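Local coordinates for glutathione S-transferase (Rhodospirillum rubrum F11, PDB 4O7H), which probably conjugates glutathione through its thiol to electrophilic substrates, as glutathione S-transferases do, at residues Lys101-Lys114 with Asp126-His140. Residues are numbered along the deposited sequence; the frame is centred on the assembly and turned at random.
Sequences KFNREVTEPLVREK and DSRQIRAGRANVHTH
The imidazole of His140 overlaps Phe102, whose ring edge is turned to one imidazole face in a T-shaped pair, centroids 5.0 Å apart and planes at 72°; Phe102 CA adds a CH-pi contact over the imidazole. At the imidazole rim, Lys101 CG packs near the ring plane, and His140 NE2 donates to Glu105 OE1 at 2.8 Å, from the anti side and somewhat out of the carboxylate plane. The other oxygen, OE2, takes the salt bridge from Lys101 NZ, while His140 ND1 is hydrogen-bonded to Trp97 NE1; held at both nitrogens, the imidazole has little freedom to turn. His140 is thus a knob among Lys101, Phe102, Glu105 and Val106; Val106 answers as a knob among Gly133, Asn136, Val137 and His140.

Gly133 lies against Val106, their CA atoms 4.3 Å apart. Pro109 has no N-H to give to the preceding turn, where the helix kinks, and Glu105 O instead accepts an almost straight bond from Asn136 ND2 (3.1 Å) and a CA-H...O contact from Gly133 CA (3.5 Å). Leu110 packs CD1 against the Gly133 carbonyl and CD2 against Ile130 CG2. Farther along, CG1 and CD1 of Ile130 cover Glu113 CB and Lys114 CG. Bent at chi3, the Arg112 chain brings NH2 above the amide plane of Gln129, unusually close to OE1, so the detail of this bond is doubtful, while NE grips Glu113 OE2. Asp126, the N-cap of helix 127-150, accepts from Gln129 N through OD1.

The segments belong to helices 85-119 and 127-150 of the all-helical C-terminal domain of the GST fold; their axes approach to 7.9 Å, with N-to-C directions 140° apart. Phe102 and Val106 also pack on Ile173 of helix 161-175, and Lys114 and Arg134 both reach Asp178 in the loop after it.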
loop_
_atom_site.group_PDB
_atom_site.type_symbol
_atom_site.label_atom_id
_atom_site.label_comp_id
_atom_site.label_asym_id
_atom_site.label_seq_id
_atom_site.Cartn_x
_atom_site.Cartn_y
_atom_site.Cartn_z
ATOM N N LYS A 101 -7.835 -1.330 -2.655
ATOM C CA LYS A 101 -9.288 -1.252 -2.914
ATOM C C LYS A 101 -9.987 -2.561 -2.488
ATOM O O LYS A 101 -10.952 -2.548 -1.717
ATOM C CB LYS A 101 -9.612 -0.888 -4.353
ATOM C CG LYS A 101 -11.056 -0.596 -4.593
ATOM C CD LYS A 101 -11.355 -0.322 -6.054
ATOM C CE LYS A 101 -12.837 -0.369 -6.375
ATOM N NZ LYS A 101 -13.599 0.772 -5.786
ATOM N N PHE A 102 -9.549 -3.698 -3.023
ATOM C CA PHE A 102 -10.166 -4.952 -2.616
ATOM C C PHE A 102 -9.984 -5.163 -1.136
ATOM O O PHE A 102 -10.915 -5.575 -0.418
ATOM C CB PHE A 102 -9.565 -6.127 -3.425
ATOM C CG PHE A 102 -10.239 -7.468 -3.189
ATOM C CD1 PHE A 102 -10.035 -8.182 -2.041
ATOM C CD2 PHE A 102 -11.017 -8.010 -4.170
ATOM C CE1 PHE A 102 -10.652 -9.396 -1.856
ATOM C CE2 PHE A 102 -11.612 -9.232 -4.014
ATOM C CZ PHE A 102 -11.434 -9.932 -2.844
ATOM N N ASN A 103 -8.779 -4.866 -0.633
ATOM C CA ASN A 103 -8.474 -5.071 0.759
ATOM C C ASN A 103 -9.427 -4.287 1.664
ATOM O O ASN A 103 -9.901 -4.819 2.662
ATOM C CB ASN A 103 -7.035 -4.699 1.054
ATOM C CG ASN A 103 -6.653 -4.965 2.488
ATOM O OD1 ASN A 103 -6.696 -6.087 2.956
ATOM N ND2 ASN A 103 -6.352 -3.875 3.235
ATOM N N ARG A 104 -9.659 -3.016 1.325
ATOM C CA ARG A 104 -10.491 -2.168 2.176
ATOM C C ARG A 104 -11.964 -2.532 2.077
ATOM O O ARG A 104 -12.685 -2.433 3.083
ATOM C CB ARG A 104 -10.259 -0.662 1.852
ATOM C CG ARG A 104 -8.869 -0.212 2.296
ATOM C CD ARG A 104 -8.615 -0.167 3.827
ATOM N NE ARG A 104 -9.438 0.859 4.504
ATOM C CZ ARG A 104 -9.116 2.154 4.584
ATOM N NH1 ARG A 104 -7.978 2.591 4.069
ATOM N NH2 ARG A 104 -9.931 3.005 5.189
ATOM N N GLU A 105 -12.408 -2.921 0.891
ATOM C CA GLU A 105 -13.815 -3.123 0.601
ATOM C C GLU A 105 -14.300 -4.531 0.950
ATOM O O GLU A 105 -15.507 -4.741 1.148
ATOM C CB GLU A 105 -14.100 -2.856 -0.876
ATOM C CG GLU A 105 -13.927 -1.387 -1.268
ATOM C CD GLU A 105 -14.153 -1.057 -2.743
ATOM O OE1 GLU A 105 -14.400 -1.936 -3.583
ATOM O OE2 GLU A 105 -14.116 0.157 -3.089
ATOM N N VAL A 106 -13.383 -5.495 0.982
ATOM C CA VAL A 106 -13.742 -6.912 1.107
ATOM C C VAL A 106 -12.913 -7.651 2.180
ATOM O O VAL A 106 -13.413 -8.199 3.153
ATOM C CB VAL A 106 -13.606 -7.610 -0.271
ATOM C CG1 VAL A 106 -14.058 -9.060 -0.144
ATOM C CG2 VAL A 106 -14.355 -6.904 -1.412
ATOM N N THR A 107 -11.596 -7.730 1.986
ATOM C CA THR A 107 -10.767 -8.499 2.872
ATOM C C THR A 107 -10.789 -8.059 4.333
ATOM O O THR A 107 -11.003 -8.874 5.253
ATOM C CB THR A 107 -9.306 -8.490 2.393
ATOM O OG1 THR A 107 -9.297 -8.770 0.987
ATOM C CG2 THR A 107 -8.532 -9.582 3.140
ATOM N N GLU A 108 -10.587 -6.763 4.566
ATOM C CA GLU A 108 -10.581 -6.267 5.933
ATOM C C GLU A 108 -11.856 -6.591 6.680
ATOM O O GLU A 108 -11.765 -7.192 7.731
ATOM C CB GLU A 108 -10.321 -4.764 6.010
ATOM C CG GLU A 108 -8.862 -4.444 5.953
ATOM C CD GLU A 108 -8.540 -2.970 6.187
ATOM O OE1 GLU A 108 -9.453 -2.139 6.283
ATOM O OE2 GLU A 108 -7.346 -2.680 6.243
ATOM N N PRO A 109 -13.025 -6.215 6.141
ATOM C CA PRO A 109 -14.211 -6.548 6.936
ATOM C C PRO A 109 -14.465 -8.057 7.075
ATOM O O PRO A 109 -14.784 -8.537 8.153
ATOM C CB PRO A 109 -15.326 -5.882 6.188
ATOM C CG PRO A 109 -14.837 -5.632 4.801
ATOM C CD PRO A 109 -13.373 -5.362 5.008
ATOM N N LEU A 110 -14.290 -8.832 6.021
ATOM C CA LEU A 110 -14.668 -10.260 6.143
ATOM C C LEU A 110 -13.684 -11.033 6.989
ATOM O O LEU A 110 -14.049 -11.891 7.770
ATOM C CB LEU A 110 -14.876 -10.873 4.776
ATOM C CG LEU A 110 -16.088 -10.351 3.996
ATOM C CD1 LEU A 110 -16.149 -10.828 2.569
ATOM C CD2 LEU A 110 -17.432 -10.720 4.664
ATOM N N VAL A 111 -12.394 -10.788 6.798
ATOM C CA VAL A 111 -11.403 -11.476 7.592
ATOM C C VAL A 111 -11.521 -11.117 9.087
ATOM O O VAL A 111 -11.446 -11.989 9.950
ATOM C CB VAL A 111 -9.952 -11.233 7.082
ATOM C CG1 VAL A 111 -8.919 -11.764 8.044
ATOM C CG2 VAL A 111 -9.806 -11.858 5.735
ATOM N N ARG A 112 -11.730 -9.837 9.360
ATOM C CA ARG A 112 -11.772 -9.381 10.735
ATOM C C ARG A 112 -12.997 -10.053 11.397
ATOM O O ARG A 112 -12.875 -10.679 12.447
ATOM C CB ARG A 112 -11.889 -7.855 10.831
ATOM C CG ARG A 112 -11.824 -7.348 12.273
ATOM C CD ARG A 112 -12.108 -5.854 12.359
ATOM N NE ARG A 112 -13.357 -5.512 11.716
ATOM C CZ ARG A 112 -13.479 -4.760 10.635
ATOM N NH1 ARG A 112 -12.393 -4.237 10.038
ATOM N NH2 ARG A 112 -14.694 -4.558 10.134
ATOM N N GLU A 113 -14.140 -9.898 10.750
ATOM C CA GLU A 113 -15.416 -10.267 11.357
ATOM C C GLU A 113 -15.628 -11.765 11.420
ATOM O O GLU A 113 -16.163 -12.286 12.415
ATOM C CB GLU A 113 -16.575 -9.591 10.635
ATOM C CG GLU A 113 -16.530 -8.063 10.650
ATOM C CD GLU A 113 -16.437 -7.488 12.048
ATOM O OE1 GLU A 113 -17.077 -8.046 12.982
ATOM O OE2 GLU A 113 -15.726 -6.480 12.233
ATOM N N LYS A 114 -15.198 -12.482 10.395
ATOM C CA LYS A 114 -15.467 -13.922 10.335
ATOM C C LYS A 114 -14.329 -14.831 10.710
ATOM O O LYS A 114 -14.552 -16.003 11.053
ATOM C CB LYS A 114 -15.967 -14.283 8.944
ATOM C CG LYS A 114 -17.283 -13.583 8.685
ATOM C CD LYS A 114 -17.921 -14.039 7.419
ATOM C CE LYS A 114 -18.425 -15.456 7.546
ATOM N NZ LYS A 114 -19.251 -15.763 6.351
ATOM N N ASP A 126 -19.925 -8.339 13.063
ATOM C CA ASP A 126 -20.728 -7.216 12.689
ATOM C C ASP A 126 -21.366 -7.490 11.335
ATOM O O ASP A 126 -20.706 -7.428 10.287
ATOM C CB ASP A 126 -19.875 -5.953 12.676
ATOM C CG ASP A 126 -20.629 -4.736 12.228
ATOM O OD1 ASP A 126 -21.609 -4.865 11.479
ATOM O OD2 ASP A 126 -20.215 -3.625 12.597
ATOM N N SER A 127 -22.668 -7.783 11.350
ATOM C CA SER A 127 -23.382 -8.170 10.138
ATOM C C SER A 127 -23.394 -7.104 9.057
ATOM O O SER A 127 -23.497 -7.418 7.871
ATOM C CB SER A 127 -24.829 -8.557 10.492
ATOM O OG SER A 127 -24.839 -9.744 11.266
ATOM N N ARG A 128 -23.339 -5.837 9.458
ATOM C CA ARG A 128 -23.299 -4.721 8.536
ATOM C C ARG A 128 -22.009 -4.737 7.685
ATOM O O ARG A 128 -22.039 -4.548 6.466
ATOM C CB ARG A 128 -23.354 -3.425 9.333
ATOM N N GLN A 129 -20.892 -4.928 8.372
ATOM C CA GLN A 129 -19.561 -5.023 7.734
ATOM C C GLN A 129 -19.525 -6.244 6.801
ATOM O O GLN A 129 -18.999 -6.163 5.700
ATOM C CB GLN A 129 -18.474 -5.192 8.794
ATOM C CG GLN A 129 -18.266 -3.997 9.712
ATOM C CD GLN A 129 -17.221 -3.043 9.174
ATOM O OE1 GLN A 129 -16.256 -3.444 8.522
ATOM N NE2 GLN A 129 -17.404 -1.763 9.456
ATOM N N ILE A 130 -20.136 -7.344 7.234
ATOM C CA ILE A 130 -20.170 -8.582 6.453
ATOM C C ILE A 130 -20.996 -8.422 5.180
ATOM O O ILE A 130 -20.582 -8.845 4.092
ATOM C CB ILE A 130 -20.644 -9.784 7.319
ATOM C CG1 ILE A 130 -19.569 -10.159 8.343
ATOM C CG2 ILE A 130 -21.002 -10.986 6.451
ATOM C CD1 ILE A 130 -20.050 -11.087 9.450
ATOM N N ARG A 131 -22.160 -7.780 5.284
ATOM C CA ARG A 131 -23.000 -7.578 4.104
ATOM C C ARG A 131 -22.297 -6.707 3.070
ATOM O O ARG A 131 -22.417 -6.948 1.880
ATOM C CB ARG A 131 -24.385 -6.974 4.483
ATOM N N ALA A 132 -21.581 -5.682 3.531
ATOM C CA ALA A 132 -20.902 -4.752 2.634
ATOM C C ALA A 132 -19.786 -5.501 1.884
ATOM O O ALA A 132 -19.673 -5.399 0.671
ATOM C CB ALA A 132 -20.321 -3.585 3.431
ATOM N N GLY A 133 -19.031 -6.288 2.624
ATOM C CA GLY A 133 -17.930 -7.112 2.029
ATOM C C GLY A 133 -18.424 -8.085 0.991
ATOM O O GLY A 133 -17.860 -8.195 -0.112
ATOM N N ARG A 134 -19.537 -8.741 1.315
ATOM C CA ARG A 134 -20.163 -9.710 0.428
ATOM C C ARG A 134 -20.709 -9.048 -0.817
ATOM O O ARG A 134 -20.641 -9.602 -1.895
ATOM C CB ARG A 134 -21.280 -10.491 1.177
ATOM C CG ARG A 134 -20.727 -11.549 2.123
ATOM C CD ARG A 134 -21.757 -12.171 3.068
ATOM N NE ARG A 134 -22.838 -12.721 2.279
ATOM C CZ ARG A 134 -22.780 -13.888 1.650
ATOM N NH1 ARG A 134 -21.695 -14.664 1.745
ATOM N NH2 ARG A 134 -23.817 -14.287 0.924
ATOM N N ALA A 135 -21.233 -7.832 -0.696
ATOM C CA ALA A 135 -21.739 -7.139 -1.880
ATOM C C ALA A 135 -20.600 -6.656 -2.774
ATOM O O ALA A 135 -20.669 -6.745 -3.989
ATOM C CB ALA A 135 -22.613 -5.975 -1.458
ATOM N N ASN A 136 -19.544 -6.153 -2.143
ATOM C CA ASN A 136 -18.424 -5.528 -2.839
ATOM C C ASN A 136 -17.580 -6.533 -3.581
ATOM O O ASN A 136 -17.005 -6.225 -4.618
ATOM C CB ASN A 136 -17.532 -4.795 -1.823
ATOM C CG ASN A 136 -18.161 -3.506 -1.307
ATOM O OD1 ASN A 136 -19.041 -2.949 -1.957
ATOM N ND2 ASN A 136 -17.727 -3.053 -0.182
ATOM N N VAL A 137 -17.558 -7.777 -3.126
ATOM C CA VAL A 137 -16.719 -8.775 -3.828
ATOM C C VAL A 137 -17.242 -9.014 -5.247
ATOM O O VAL A 137 -16.489 -9.299 -6.149
ATOM C CB VAL A 137 -16.549 -10.105 -3.044
ATOM C CG1 VAL A 137 -17.776 -10.964 -3.078
ATOM C CG2 VAL A 137 -15.364 -10.899 -3.618
ATOM N N HIS A 138 -18.545 -8.835 -5.470
ATOM C CA HIS A 138 -19.049 -8.963 -6.834
ATOM C C HIS A 138 -18.383 -7.990 -7.853
ATOM O O HIS A 138 -18.079 -8.381 -8.966
ATOM C CB HIS A 138 -20.559 -8.731 -6.850
ATOM C CG HIS A 138 -21.350 -9.872 -6.314
ATOM N ND1 HIS A 138 -21.722 -10.949 -7.081
ATOM C CD2 HIS A 138 -21.849 -10.098 -5.079
ATOM C CE1 HIS A 138 -22.412 -11.793 -6.344
ATOM N NE2 HIS A 138 -22.495 -11.307 -5.125
ATOM N N THR A 139 -18.215 -6.730 -7.488
ATOM C CA THR A 139 -17.637 -5.727 -8.390
ATOM C C THR A 139 -16.223 -6.123 -8.770
ATOM O O THR A 139 -15.811 -6.012 -9.926
ATOM C CB THR A 139 -17.596 -4.359 -7.710
ATOM O OG1 THR A 139 -18.885 -4.083 -7.115
ATOM C CG2 THR A 139 -17.239 -3.294 -8.681
ATOM N N HIS A 140 -15.491 -6.618 -7.773
ATOM C CA HIS A 140 -14.124 -7.103 -8.032
ATOM C C HIS A 140 -14.035 -8.329 -8.902
ATOM O O HIS A 140 -13.132 -8.437 -9.746
ATOM C CB HIS A 140 -13.392 -7.317 -6.726
ATOM C CG HIS A 140 -13.147 -6.037 -6.019
ATOM N ND1 HIS A 140 -12.050 -5.243 -6.296
ATOM C CD2 HIS A 140 -13.877 -5.375 -5.092
ATOM C CE1 HIS A 140 -12.131 -4.135 -5.579
ATOM N NE2 HIS A 140 -13.241 -4.178 -4.861
#